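Local coordinates for protein aminotransferase (Streptomyces pactum, PDB 4ZM4) that belongs to the class-III family of pyridoxal-phosphate-dependent aminotransferases and binds pyridoxal-5'-phosphate, at residues Glu339-Arg350 against Ile362-Val371; Arg401-Val411 against Val435-Leu446. The protein carries 1 engineered substitution. All coordinates share one frame; numbering follows the deposited sequence.

Interaction 1 (Glu339-Arg350 against Ile362-Val371); sequences EDTGQYMEDTVR and INRVGTLMSV
The guanidinium of Arg-364 lies against the helix backbone: Gln-343 N sits over the centre of one face, with Gly-342 C on that same face nearer the rim, while Glu-339, Glu-346 and the Gly-366 carbonyl line its edge. Gly-342, lacking a side chain, permits this approach. Arg-364 NH2 meets Glu-339 OE2 at 3.0 Å in an end-on grip shared with NH1, although the two planes are 41° apart. Arg-364 NE binds Glu-346 OE1 at 2.8 Å, from the anti side of the carboxylate. Arg-364 NH1 also bonds Gly-366 O (2.9 Å) in the type II' hairpin turn, so acceptors around the edge fix the group's rotation; a bend at chi3 (66°) turns it toward the Glu-339 carboxylate. Glu-346 OE2 takes Arg-350 NH2 at 2.9 Å, completing a four-residue salt-bridge network, and Ile-362 CB lies over one face of the Arg-350 guanidinium. On the network's apolar side, the extended Met-369 puts CE 3.5 Å from Glu-346 CA, and Val-349 CG1 touches Ile-362 CD1. The helix thus lies lengthwise on a beta hairpin, nearly antiparallel to strand 362-365 and nearly parallel to 368-371, with Trp-421 of the third strand and helix 429-444 bordering its apolar side.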
loop_
_atom_site.group_PDB
_atom_site.type_symbol
_atom_site.label_atom_id
_atom_site.label_comp_id
_atom_site.label_asym_id
_atom_site.label_seq_id
_atom_site.Cartn_x
_atom_site.Cartn_y
_atom_site.Cartn_z
ATOM N N GLU B 339 12.510 -8.958 26.071
ATOM C CA GLU B 339 13.849 -8.509 26.439
ATOM C C GLU B 339 14.728 -9.689 26.856
ATOM O O GLU B 339 15.896 -9.768 26.430
ATOM C CB GLU B 339 13.772 -7.416 27.523
ATOM C CG GLU B 339 15.106 -7.026 28.165
ATOM C CD GLU B 339 16.173 -6.550 27.198
ATOM O OE1 GLU B 339 15.827 -5.955 26.155
ATOM O OE2 GLU B 339 17.362 -6.744 27.500
ATOM N N ASP B 340 14.176 -10.614 27.645
ATOM C CA ASP B 340 14.911 -11.846 28.033
ATOM C C ASP B 340 15.254 -12.700 26.812
ATOM O O ASP B 340 16.354 -13.237 26.711
ATOM C CB ASP B 340 14.109 -12.725 29.012
ATOM C CG ASP B 340 13.799 -12.023 30.337
ATOM O OD1 ASP B 340 14.462 -11.024 30.686
ATOM O OD2 ASP B 340 12.864 -12.477 31.036
ATOM N N THR B 341 14.286 -12.841 25.899
ATOM C CA THR B 341 14.512 -13.534 24.642
ATOM C C THR B 341 15.710 -12.948 23.869
ATOM O O THR B 341 16.593 -13.674 23.438
ATOM C CB THR B 341 13.254 -13.510 23.759
ATOM O OG1 THR B 341 12.198 -14.199 24.424
ATOM C CG2 THR B 341 13.522 -14.207 22.419
ATOM N N GLY B 342 15.726 -11.636 23.726
ATOM C CA GLY B 342 16.791 -10.944 23.017
ATOM C C GLY B 342 18.129 -11.060 23.715
ATOM O O GLY B 342 19.160 -11.265 23.067
ATOM N N GLN B 343 18.117 -10.951 25.031
ATOM C CA GLN B 343 19.335 -11.055 25.796
ATOM C C GLN B 343 19.914 -12.434 25.600
ATOM O O GLN B 343 21.129 -12.596 25.398
ATOM C CB GLN B 343 19.076 -10.790 27.289
ATOM C CG GLN B 343 20.345 -10.711 28.140
ATOM C CD GLN B 343 21.133 -9.450 27.892
ATOM O OE1 GLN B 343 22.201 -9.470 27.290
ATOM N NE2 GLN B 343 20.607 -8.328 28.362
ATOM N N TYR B 344 19.062 -13.451 25.703
ATOM C CA TYR B 344 19.542 -14.815 25.559
ATOM C C TYR B 344 20.118 -15.050 24.160
ATOM O O TYR B 344 21.109 -15.768 24.018
ATOM C CB TYR B 344 18.448 -15.830 25.895
ATOM C CG TYR B 344 18.977 -17.255 26.028
ATOM C CD1 TYR B 344 19.921 -17.580 27.005
ATOM C CD2 TYR B 344 18.527 -18.265 25.190
ATOM C CE1 TYR B 344 20.412 -18.869 27.134
ATOM C CE2 TYR B 344 18.987 -19.554 25.323
ATOM C CZ TYR B 344 19.931 -19.854 26.300
ATOM O OH TYR B 344 20.391 -21.147 26.433
ATOM N N MET B 345 19.495 -14.482 23.128
ATOM C CA MET B 345 20.019 -14.660 21.768
ATOM C C MET B 345 21.344 -13.941 21.689
ATOM O O MET B 345 22.312 -14.498 21.194
ATOM C CB MET B 345 19.060 -14.142 20.690
ATOM C CG MET B 345 19.614 -14.280 19.260
ATOM S SD MET B 345 19.674 -15.995 18.643
ATOM C CE MET B 345 17.973 -16.166 18.101
ATOM N N GLU B 346 21.380 -12.702 22.183
ATOM C CA GLU B 346 22.613 -11.938 22.184
ATOM C C GLU B 346 23.742 -12.699 22.887
ATOM O O GLU B 346 24.809 -12.870 22.299
ATOM C CB GLU B 346 22.427 -10.568 22.830
ATOM C CG GLU B 346 23.726 -9.773 22.923
ATOM C CD GLU B 346 23.557 -8.380 23.497
ATOM O OE1 GLU B 346 22.429 -7.986 23.903
ATOM O OE2 GLU B 346 24.567 -7.652 23.506
ATOM N N ASP B 347 23.511 -13.180 24.116
ATOM C CA ASP B 347 24.566 -13.878 24.873
ATOM C C ASP B 347 25.051 -15.139 24.141
ATOM O O ASP B 347 26.256 -15.385 24.016
ATOM C CB ASP B 347 24.109 -14.241 26.303
ATOM C CG ASP B 347 23.778 -13.006 27.171
ATOM O OD1 ASP B 347 24.266 -11.881 26.881
ATOM O OD2 ASP B 347 23.018 -13.169 28.151
ATOM N N THR B 348 24.103 -15.908 23.624
ATOM C CA THR B 348 24.395 -17.158 22.910
ATOM C C THR B 348 25.234 -16.939 21.669
ATOM O O THR B 348 26.240 -17.610 21.465
ATOM C CB THR B 348 23.088 -17.835 22.484
ATOM O OG1 THR B 348 22.304 -18.098 23.651
ATOM C CG2 THR B 348 23.375 -19.136 21.778
ATOM N N VAL B 349 24.844 -15.960 20.860
ATOM C CA VAL B 349 25.559 -15.657 19.624
ATOM C C VAL B 349 26.944 -15.088 19.903
ATOM O O VAL B 349 27.897 -15.484 19.246
ATOM C CB VAL B 349 24.734 -14.728 18.726
ATOM C CG1 VAL B 349 25.526 -14.229 17.543
ATOM C CG2 VAL B 349 23.483 -15.459 18.254
ATOM N N ARG B 350 27.078 -14.226 20.911
ATOM C CA ARG B 350 28.424 -13.778 21.370
ATOM C C ARG B 350 29.369 -14.939 21.759
ATOM O O ARG B 350 30.529 -14.957 21.355
ATOM C CB ARG B 350 28.323 -12.804 22.558
ATOM C CG ARG B 350 28.128 -11.357 22.149
ATOM C CD ARG B 350 28.297 -10.356 23.303
ATOM N NE ARG B 350 27.490 -9.159 23.055
ATOM C CZ ARG B 350 27.779 -8.203 22.165
ATOM N NH1 ARG B 350 28.901 -8.245 21.449
ATOM N NH2 ARG B 350 26.943 -7.184 21.989
ATOM N N ILE B 362 27.461 -6.751 17.351
ATOM C CA ILE B 362 26.052 -7.070 17.651
ATOM C C ILE B 362 25.425 -5.886 18.365
ATOM O O ILE B 362 25.934 -5.462 19.400
ATOM C CB ILE B 362 25.937 -8.302 18.575
ATOM C CG1 ILE B 362 26.499 -9.545 17.893
ATOM C CG2 ILE B 362 24.479 -8.552 18.965
ATOM C CD1 ILE B 362 26.548 -10.787 18.779
ATOM N N ASN B 363 24.399 -5.290 17.772
ATOM C CA ASN B 363 23.615 -4.252 18.441
ATOM C C ASN B 363 22.212 -4.800 18.704
ATOM O O ASN B 363 21.679 -5.517 17.890
ATOM C CB ASN B 363 23.499 -2.971 17.601
ATOM C CG ASN B 363 24.802 -2.170 17.516
ATOM O OD1 ASN B 363 25.143 -1.649 16.441
ATOM N ND2 ASN B 363 25.489 -1.998 18.636
ATOM N N ARG B 364 21.633 -4.462 19.840
ATOM C CA ARG B 364 20.323 -4.934 20.146
ATOM C C ARG B 364 19.462 -3.889 20.867
ATOM O O ARG B 364 19.933 -3.164 21.733
ATOM C CB ARG B 364 20.419 -6.204 20.992
ATOM C CG ARG B 364 19.068 -6.899 21.211
ATOM C CD ARG B 364 19.228 -8.229 21.946
ATOM N NE ARG B 364 19.696 -8.045 23.319
ATOM C CZ ARG B 364 18.936 -7.652 24.341
ATOM N NH1 ARG B 364 17.649 -7.379 24.171
ATOM N NH2 ARG B 364 19.477 -7.533 25.557
ATOM N N VAL B 365 18.193 -3.809 20.486
ATOM C CA VAL B 365 17.216 -3.050 21.223
ATOM C C VAL B 365 15.981 -3.956 21.277
ATOM O O VAL B 365 15.208 -4.049 20.289
ATOM C CB VAL B 365 16.888 -1.689 20.563
ATOM C CG1 VAL B 365 15.914 -0.912 21.425
ATOM C CG2 VAL B 365 18.142 -0.856 20.333
ATOM N N GLY B 366 15.843 -4.652 22.413
ATOM C CA GLY B 366 14.808 -5.603 22.625
ATOM C C GLY B 366 15.014 -6.776 21.697
ATOM O O GLY B 366 16.066 -7.396 21.698
ATOM N N THR B 367 14.003 -7.055 20.875
ATOM C CA THR B 367 14.049 -8.154 19.930
ATOM C C THR B 367 14.515 -7.712 18.538
ATOM O O THR B 367 14.468 -8.488 17.579
ATOM C CB THR B 367 12.654 -8.815 19.840
ATOM O OG1 THR B 367 11.627 -7.817 19.740
ATOM C CG2 THR B 367 12.410 -9.646 21.068
ATOM N N LEU B 368 14.916 -6.454 18.422
ATOM C CA LEU B 368 15.488 -5.901 17.186
ATOM C C LEU B 368 16.988 -6.058 17.382
ATOM O O LEU B 368 17.520 -5.711 18.446
ATOM C CB LEU B 368 15.141 -4.444 17.097
ATOM C CG LEU B 368 14.533 -3.792 15.888
ATOM C CD1 LEU B 368 13.405 -4.591 15.288
ATOM C CD2 LEU B 368 14.034 -2.441 16.328
ATOM N N MET B 369 17.660 -6.663 16.416
ATOM C CA MET B 369 19.020 -7.146 16.623
ATOM C C MET B 369 19.822 -7.191 15.299
ATOM O O MET B 369 19.344 -7.778 14.318
ATOM C CB MET B 369 18.922 -8.545 17.231
ATOM C CG MET B 369 20.207 -9.125 17.736
ATOM S SD MET B 369 19.830 -10.632 18.665
ATOM C CE MET B 369 21.535 -11.152 18.913
ATOM N N SER B 370 21.031 -6.618 15.300
ATOM C CA SER B 370 21.991 -6.753 14.155
ATOM C C SER B 370 23.192 -7.607 14.584
ATOM O O SER B 370 23.697 -7.474 15.702
ATOM C CB SER B 370 22.445 -5.466 13.402
ATOM O OG SER B 370 23.174 -4.557 14.187
ATOM N N VAL B 371 23.608 -8.478 13.674
ATOM C CA VAL B 371 24.739 -9.382 13.857
ATOM C C VAL B 371 25.594 -9.344 12.599
ATOM O O VAL B 371 25.165 -9.792 11.546
ATOM C CB VAL B 371 24.292 -10.852 14.098
ATOM C CG1 VAL B 371 25.502 -11.778 14.182
ATOM C CG2 VAL B 371 23.470 -10.968 15.365
HETATM O O HOH W 1 29.624 -5.698 19.615
#

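Interaction 2 (Arg401-Val411 against Val435-Leu446); sequences RLQTLAQKEGV and VAGALQRSLVGL
Ser-442 CB meets Leu-405 CB at 3.7 Å where two helices pack at 128° between their directions, a helix-helix contact near the C-terminal end of this class-III aminotransferase chain. Small residues bring the backbones together here: Ser-442 OG lies 3.2 Å from Ala-406 CA, and Leu-405 and Ser-442 have the closest CA pair. Further along, Ala-438 CB receives Val-411 CG2 at 3.4 Å and also touches Glu-409 CB. Towards the other end the leucines interleave. The Leu-402 and Leu-443 side chains cross obliquely, CD1 of the first 3.5 Å from CD2 of the second, and Leu-446 CD1 reaches both Leu-402 CB and Leu-405 CD1.

Polar contacts frame this apolar middle. In a salt bridge, Arg-441 presents NE and NH2 side-on to a single oxygen, with Arg-441 NH2 3.1 Å from Glu-409 OE1, which lies in the guanidinium plane; both donors come from the same face of a carboxylate turned 70° from the guanidinium. Glu-409 is bent at chi2 (-61°), turning its carboxylate outward along the flank of helix 435-444, beside the Arg-441 side chain, while Gly-437 O and Ala-438 CA lie over one face of the Arg-441 guanidinium. At the far end, Arg-401 NH1 donates to Leu-446 O at 2.8 Å.

The next shell probably helps to set these positions. Ser-442 OG turns back to Ala-438 O, which also accepts from Ser-442 N on the opposite face of its plane, so the hydroxyl is satisfied within its own helix although it faces the partner. A Schellman motif with Gly-410 at positive phi ends helix 401-408 and delivers Val-411 to the contact, while Phe-353 of helix 334-355 backs Leu-402 and Leu-443. A water accepts from Arg-401 NH1 and itself donates to Gly-445 O at 2.6 Å.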
loop_
_atom_site.group_PDB
_atom_site.type_symbol
_atom_site.label_atom_id
_atom_site.label_comp_id
_atom_site.label_asym_id
_atom_site.label_seq_id
_atom_site.Cartn_x
_atom_site.Cartn_y
_atom_site.Cartn_z
ATOM N N ARG B 401 28.622 -15.318 2.921
ATOM C CA ARG B 401 29.037 -16.716 2.840
ATOM C C ARG B 401 28.518 -17.442 4.057
ATOM O O ARG B 401 27.901 -18.509 3.940
ATOM C CB ARG B 401 30.560 -16.793 2.735
ATOM C CG ARG B 401 31.132 -18.112 2.249
ATOM C CD ARG B 401 32.333 -17.899 1.353
ATOM N NE ARG B 401 33.429 -17.098 1.849
ATOM C CZ ARG B 401 34.316 -17.466 2.756
ATOM N NH1 ARG B 401 34.189 -18.619 3.417
ATOM N NH2 ARG B 401 35.307 -16.655 3.041
ATOM N N LEU B 402 28.636 -16.801 5.218
ATOM C CA LEU B 402 28.036 -17.324 6.461
ATOM C C LEU B 402 26.532 -17.586 6.365
ATOM O O LEU B 402 26.050 -18.589 6.896
ATOM C CB LEU B 402 28.306 -16.383 7.631
ATOM C CG LEU B 402 27.887 -16.876 9.008
ATOM C CD1 LEU B 402 28.759 -18.054 9.425
ATOM C CD2 LEU B 402 27.968 -15.755 10.034
ATOM N N GLN B 403 25.773 -16.722 5.701
ATOM C CA GLN B 403 24.326 -16.944 5.690
ATOM C C GLN B 403 23.896 -18.083 4.759
ATOM O O GLN B 403 22.948 -18.783 5.082
ATOM C CB GLN B 403 23.488 -15.641 5.484
ATOM C CG GLN B 403 22.942 -15.339 4.107
ATOM C CD GLN B 403 21.881 -16.273 3.556
ATOM O OE1 GLN B 403 22.043 -16.751 2.462
ATOM N NE2 GLN B 403 20.784 -16.445 4.243
ATOM N N THR B 404 24.585 -18.286 3.631
ATOM C CA THR B 404 24.379 -19.518 2.804
ATOM C C THR B 404 24.595 -20.763 3.650
ATOM O O THR B 404 23.815 -21.717 3.583
ATOM C CB THR B 404 25.332 -19.555 1.584
ATOM O OG1 THR B 404 25.005 -18.501 0.675
ATOM C CG2 THR B 404 25.261 -20.872 0.843
ATOM N N LEU B 405 25.657 -20.756 4.460
ATOM C CA LEU B 405 26.005 -21.922 5.271
ATOM C C LEU B 405 24.965 -22.143 6.345
ATOM O O LEU B 405 24.550 -23.277 6.596
ATOM C CB LEU B 405 27.405 -21.757 5.878
ATOM C CG LEU B 405 28.577 -21.922 4.882
ATOM C CD1 LEU B 405 29.857 -21.284 5.408
ATOM C CD2 LEU B 405 28.786 -23.396 4.547
ATOM N N ALA B 406 24.553 -21.053 6.988
ATOM C CA ALA B 406 23.517 -21.106 8.033
ATOM C C ALA B 406 22.203 -21.597 7.468
ATOM O O ALA B 406 21.552 -22.435 8.064
ATOM C CB ALA B 406 23.335 -19.726 8.674
ATOM N N GLN B 407 21.846 -21.103 6.285
ATOM C CA GLN B 407 20.603 -21.500 5.629
ATOM C C GLN B 407 20.572 -22.994 5.384
ATOM O O GLN B 407 19.555 -23.638 5.648
ATOM C CB GLN B 407 20.404 -20.751 4.325
ATOM C CG GLN B 407 19.030 -20.948 3.691
ATOM C CD GLN B 407 18.801 -20.063 2.471
ATOM O OE1 GLN B 407 18.974 -18.834 2.528
ATOM N NE2 GLN B 407 18.405 -20.677 1.355
ATOM N N LYS B 408 21.693 -23.551 4.921
ATOM C CA LYS B 408 21.829 -24.989 4.787
ATOM C C LYS B 408 21.716 -25.720 6.096
ATOM O O LYS B 408 21.187 -26.832 6.127
ATOM C CB LYS B 408 23.163 -25.372 4.165
ATOM C CG LYS B 408 23.259 -25.050 2.705
ATOM C CD LYS B 408 24.686 -25.276 2.270
ATOM C CE LYS B 408 24.807 -25.272 0.762
ATOM N NZ LYS B 408 25.927 -26.182 0.408
ATOM N N GLU B 409 22.243 -25.143 7.174
ATOM C CA GLU B 409 22.064 -25.727 8.507
ATOM C C GLU B 409 20.645 -25.551 9.062
ATOM O O GLU B 409 20.354 -26.015 10.151
ATOM C CB GLU B 409 23.078 -25.139 9.494
ATOM C CG GLU B 409 24.538 -25.419 9.164
ATOM C CD GLU B 409 24.884 -26.902 9.150
ATOM O OE1 GLU B 409 24.204 -27.708 9.808
ATOM O OE2 GLU B 409 25.901 -27.258 8.519
ATOM N N GLY B 410 19.767 -24.861 8.337
ATOM C CA GLY B 410 18.371 -24.689 8.751
ATOM C C GLY B 410 18.072 -23.441 9.544
ATOM O O GLY B 410 17.144 -23.418 10.346
ATOM N N VAL B 411 18.855 -22.384 9.324
ATOM C CA VAL B 411 18.622 -21.075 9.959
ATOM C C VAL B 411 18.699 -20.003 8.865
ATOM O O VAL B 411 19.719 -19.894 8.187
ATOM C CB VAL B 411 19.666 -20.798 11.054
ATOM C CG1 VAL B 411 19.535 -19.375 11.623
ATOM C CG2 VAL B 411 19.540 -21.823 12.171
ATOM N N VAL B 435 19.733 -22.603 17.209
ATOM C CA VAL B 435 20.352 -21.588 16.362
ATOM C C VAL B 435 21.861 -21.548 16.617
ATOM O O VAL B 435 22.659 -21.504 15.682
ATOM C CB VAL B 435 19.711 -20.211 16.570
ATOM C CG1 VAL B 435 20.567 -19.110 15.960
ATOM C CG2 VAL B 435 18.292 -20.206 15.990
ATOM N N ALA B 436 22.225 -21.593 17.898
ATOM C CA ALA B 436 23.628 -21.623 18.316
ATOM C C ALA B 436 24.419 -22.737 17.612
ATOM O O ALA B 436 25.448 -22.483 17.007
ATOM C CB ALA B 436 23.704 -21.808 19.827
ATOM N N GLY B 437 23.907 -23.960 17.713
ATOM C CA GLY B 437 24.485 -25.096 17.053
ATOM C C GLY B 437 24.647 -24.857 15.574
ATOM O O GLY B 437 25.727 -25.100 15.013
ATOM N N ALA B 438 23.586 -24.348 14.929
ATOM C CA ALA B 438 23.616 -24.099 13.486
ATOM C C ALA B 438 24.672 -23.046 13.125
ATOM O O ALA B 438 25.335 -23.178 12.113
ATOM C CB ALA B 438 22.237 -23.715 12.984
ATOM N N LEU B 439 24.821 -22.003 13.942
ATOM C CA LEU B 439 25.793 -20.942 13.667
ATOM C C LEU B 439 27.214 -21.417 13.892
ATOM O O LEU B 439 28.125 -21.027 13.153
ATOM C CB LEU B 439 25.500 -19.670 14.495
ATOM C CG LEU B 439 24.253 -18.889 14.036
ATOM C CD1 LEU B 439 23.848 -17.831 15.063
ATOM C CD2 LEU B 439 24.480 -18.231 12.680
ATOM N N GLN B 440 27.404 -22.209 14.942
ATOM C CA GLN B 440 28.694 -22.868 15.242
ATOM C C GLN B 440 29.162 -23.716 14.030
ATOM O O GLN B 440 30.261 -23.535 13.514
ATOM C CB GLN B 440 28.542 -23.728 16.506
ATOM C CG GLN B 440 29.216 -25.089 16.519
ATOM C CD GLN B 440 30.670 -25.002 16.879
ATOM O OE1 GLN B 440 31.057 -24.186 17.710
ATOM N NE2 GLN B 440 31.492 -25.853 16.268
ATOM N N ARG B 441 28.283 -24.598 13.565
ATOM C CA ARG B 441 28.584 -25.454 12.423
ATOM C C ARG B 441 28.894 -24.633 11.162
ATOM O O ARG B 441 29.834 -24.942 10.434
ATOM C CB ARG B 441 27.431 -26.445 12.186
ATOM C CG ARG B 441 27.707 -27.838 12.752
ATOM C CD ARG B 441 26.514 -28.559 13.372
ATOM N NE ARG B 441 25.247 -28.220 12.735
ATOM C CZ ARG B 441 24.092 -28.037 13.383
ATOM N NH1 ARG B 441 24.013 -28.165 14.708
ATOM N NH2 ARG B 441 22.995 -27.713 12.697
ATOM N N SER B 442 28.154 -23.549 10.945
ATOM C CA SER B 442 28.369 -22.709 9.779
ATOM C C SER B 442 29.708 -21.967 9.847
ATOM O O SER B 442 30.379 -21.785 8.826
ATOM C CB SER B 442 27.210 -21.714 9.618
ATOM O OG SER B 442 25.968 -22.404 9.614
ATOM N N LEU B 443 30.102 -21.519 11.032
ATOM C CA LEU B 443 31.370 -20.784 11.157
ATOM C C LEU B 443 32.545 -21.707 10.880
ATOM O O LEU B 443 33.532 -21.291 10.303
ATOM C CB LEU B 443 31.524 -20.120 12.538
ATOM C CG LEU B 443 30.662 -18.906 12.852
ATOM C CD1 LEU B 443 30.717 -18.605 14.342
ATOM C CD2 LEU B 443 31.061 -17.680 12.040
ATOM N N VAL B 444 32.434 -22.960 11.301
ATOM C CA VAL B 444 33.516 -23.926 11.105
ATOM C C VAL B 444 33.739 -24.164 9.603
ATOM O O VAL B 444 34.874 -24.397 9.179
ATOM C CB VAL B 444 33.276 -25.228 11.918
ATOM C CG1 VAL B 444 34.361 -26.261 11.652
ATOM C CG2 VAL B 444 33.229 -24.926 13.415
ATOM N N GLY B 445 32.677 -24.041 8.799
ATOM C CA GLY B 445 32.779 -24.146 7.335
ATOM C C GLY B 445 33.262 -22.884 6.613
ATOM O O GLY B 445 33.390 -22.864 5.388
ATOM N N LEU B 446 33.501 -21.818 7.365
ATOM C CA LEU B 446 33.829 -20.515 6.785
ATOM C C LEU B 446 35.298 -20.458 6.381
ATOM O O LEU B 446 35.669 -19.639 5.562
ATOM C CB LEU B 446 33.495 -19.399 7.785
ATOM C CG LEU B 446 33.203 -17.981 7.290
ATOM C CD1 LEU B 446 32.003 -17.930 6.361
ATOM C CD2 LEU B 446 32.967 -17.048 8.460
HETATM O O HOH W 2 32.968 -21.599 3.142
#

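How the interactions relate
Followed from the N terminus, the chain first runs along helix 334-355 and then folds back through a short connection into the hairpin 360-373, so interaction 1 closes a local loop. Only afterwards does helix 396-408 begin; the chain then passes through strands 411-412 and 421-422 to helix 429-444, and interaction 2 closes this second, longer loop. The two loops follow in series, neither nested nor crossed. Their centres are 18 Å apart, yet they touch: Thr-348 CG2 meets Ala-436 CB at 3.3 Å, and Val-349 CG2 meets Leu-439 CD1. Helix 429-444 therefore joins the helix packed on the three-stranded sheet to helix 396-408.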